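Local structure of PILI retraction protein PILT (Thermus thermophilus, 5FL3) at residues Leu29-Pro34 with Lys54-Ile59. The protein probably binds and hydrolyses ATP to power the retraction of type IV pili. Numbering follows the deposited sequence.
Sequences LQAGAP and KEVEAI
Leu-29 and Ile-59 make the closer side-chain contact. The leucine presents one branch: its CD1 lies 3.8 Å from CG2 of Ile-59 and 4.0 Å from CD1 of Ile-59. One leucine methyl therefore meets both methyls of the isoleucine. The two side chains cross at about a right angle. In Leu-29, CG sits beside the backbone N and anti to the carbonyl carbon (chi1 -60°), with its CB directed at the helix.

Val-56, one turn earlier on the same helix face, packs mainly on backbone. Its two methyls divide the work. CG1 touches the carbonyl O of Leu-29 at 3.8 Å. CG2 rests against the next peptide link, 3.8 Å from Ala-31 N and 4.1 Å from Gln-30 C. Chi1 of 180° sets CG1 anti to the backbone N, and both branches reach the chain from Leu-29 to Ala-31. CB of Ala-31 adds a looser apolar contact, 4.5 Å from CG2 of Val-56.

No hydrogen bond joins the two segments. The contact rests on van der Waals packing, of side chain on side chain and of the Val-56 methyls on backbone. The chain at 30-33 is shaped by its own type II beta turn, in which Ala-33 N donates to Gln-30 O at 3.2 Å. Gly-32 has a positive phi, as suits the third position of this turn.

The contact places helix 53-63 against the end of strand 26-30 in the six-stranded antiparallel sheet of the N-terminal, PAS-like domain, away from the ADP pocket. Leu-51, just before the helix, touches both Leu-29 and Val-56 and is hydrogen-bonded through its backbone to Gly-32 and Ala-33. On the adjoining strand 100-108, Leu-103 pairs by backbone with Leu-29 and packs against the side chains of Leu-29 and Ile-59.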
loop_
_atom_site.group_PDB
_atom_site.type_symbol
_atom_site.label_atom_id
_atom_site.label_comp_id
_atom_site.label_asym_id
_atom_site.label_seq_id
_atom_site.Cartn_x
_atom_site.Cartn_y
_atom_site.Cartn_z
ATOM N N LEU A 29 -17.130 -1.226 -15.422
ATOM C CA LEU A 29 -18.246 -1.099 -16.366
ATOM C C LEU A 29 -17.797 -1.491 -17.789
ATOM O O LEU A 29 -17.171 -0.696 -18.508
ATOM C CB LEU A 29 -18.801 0.332 -16.329
ATOM C CG LEU A 29 -19.307 0.711 -14.925
ATOM C CD1 LEU A 29 -19.924 2.097 -14.848
ATOM C CD2 LEU A 29 -20.298 -0.345 -14.423
ATOM N N GLN A 30 -18.104 -2.730 -18.173
ATOM C CA GLN A 30 -17.629 -3.303 -19.424
ATOM C C GLN A 30 -18.767 -3.959 -20.203
ATOM O O GLN A 30 -19.575 -4.682 -19.622
ATOM C CB GLN A 30 -16.535 -4.342 -19.163
ATOM C CG GLN A 30 -15.289 -3.837 -18.486
ATOM C CD GLN A 30 -14.468 -2.897 -19.365
ATOM O OE1 GLN A 30 -14.799 -2.660 -20.525
ATOM N NE2 GLN A 30 -13.394 -2.359 -18.808
ATOM N N ALA A 31 -18.806 -3.740 -21.514
ATOM C CA ALA A 31 -19.845 -4.337 -22.351
ATOM C C ALA A 31 -19.828 -5.867 -22.279
ATOM O O ALA A 31 -18.770 -6.499 -22.378
ATOM C CB ALA A 31 -19.703 -3.867 -23.811
ATOM N N GLY A 32 -21.006 -6.459 -22.098
ATOM C CA GLY A 32 -21.129 -7.902 -22.086
ATOM C C GLY A 32 -21.087 -8.492 -20.692
ATOM O O GLY A 32 -21.253 -9.698 -20.511
ATOM N N ALA A 33 -20.848 -7.642 -19.702
ATOM C CA ALA A 33 -20.865 -8.068 -18.315
ATOM C C ALA A 33 -21.813 -7.189 -17.527
ATOM O O ALA A 33 -22.167 -6.099 -17.954
ATOM C CB ALA A 33 -19.492 -8.015 -17.728
ATOM N N PRO A 34 -22.264 -7.670 -16.378
ATOM C CA PRO A 34 -23.029 -6.730 -15.566
ATOM C C PRO A 34 -22.070 -5.765 -14.863
ATOM O O PRO A 34 -20.866 -6.048 -14.802
ATOM C CB PRO A 34 -23.744 -7.641 -14.578
ATOM C CG PRO A 34 -22.773 -8.777 -14.394
ATOM C CD PRO A 34 -22.122 -8.985 -15.733
ATOM N N LYS A 54 -24.033 0.345 -25.918
ATOM C CA LYS A 54 -24.819 1.568 -25.870
ATOM C C LYS A 54 -24.918 2.098 -24.437
ATOM O O LYS A 54 -24.729 3.288 -24.211
ATOM C CB LYS A 54 -26.211 1.345 -26.470
ATOM C CG LYS A 54 -26.638 2.479 -27.409
ATOM C CD LYS A 54 -27.310 1.960 -28.686
ATOM C CE LYS A 54 -27.489 3.092 -29.704
ATOM N NZ LYS A 54 -28.125 2.661 -30.989
ATOM N N GLU A 55 -25.168 1.219 -23.473
ATOM C CA GLU A 55 -25.290 1.654 -22.087
ATOM C C GLU A 55 -23.969 2.140 -21.501
ATOM O O GLU A 55 -23.958 3.112 -20.746
ATOM C CB GLU A 55 -25.833 0.536 -21.220
ATOM C CG GLU A 55 -27.305 0.273 -21.368
ATOM C CD GLU A 55 -27.669 -1.083 -20.812
ATOM O OE1 GLU A 55 -26.936 -2.046 -21.133
ATOM O OE2 GLU A 55 -28.654 -1.191 -20.048
ATOM N N VAL A 56 -22.862 1.464 -21.825
ATOM C CA VAL A 56 -21.568 1.891 -21.286
ATOM C C VAL A 56 -21.240 3.283 -21.816
ATOM O O VAL A 56 -20.835 4.155 -21.062
ATOM C CB VAL A 56 -20.421 0.909 -21.621
ATOM C CG1 VAL A 56 -19.108 1.418 -21.039
ATOM C CG2 VAL A 56 -20.729 -0.465 -21.075
ATOM N N GLU A 57 -21.466 3.502 -23.101
ATOM C CA GLU A 57 -21.246 4.815 -23.681
ATOM C C GLU A 57 -22.064 5.908 -22.990
ATOM O O GLU A 57 -21.563 7.016 -22.759
ATOM C CB GLU A 57 -21.571 4.789 -25.159
ATOM C CG GLU A 57 -21.327 6.096 -25.866
ATOM C CD GLU A 57 -21.370 5.936 -27.367
ATOM O OE1 GLU A 57 -21.805 4.852 -27.820
ATOM O OE2 GLU A 57 -20.969 6.879 -28.087
ATOM N N ALA A 58 -23.312 5.591 -22.647
ATOM C CA ALA A 58 -24.211 6.567 -22.029
ATOM C C ALA A 58 -23.697 6.928 -20.653
ATOM O O ALA A 58 -23.682 8.104 -20.266
ATOM C CB ALA A 58 -25.653 6.026 -21.942
ATOM N N ILE A 59 -23.273 5.906 -19.916
ATOM C CA ILE A 59 -22.639 6.127 -18.630
ATOM C C ILE A 59 -21.418 7.039 -18.773
ATOM O O ILE A 59 -21.288 8.029 -18.039
ATOM C CB ILE A 59 -22.239 4.819 -17.996
ATOM C CG1 ILE A 59 -23.508 4.055 -17.607
ATOM C CG2 ILE A 59 -21.335 5.082 -16.807
ATOM C CD1 ILE A 59 -23.244 2.714 -17.025
#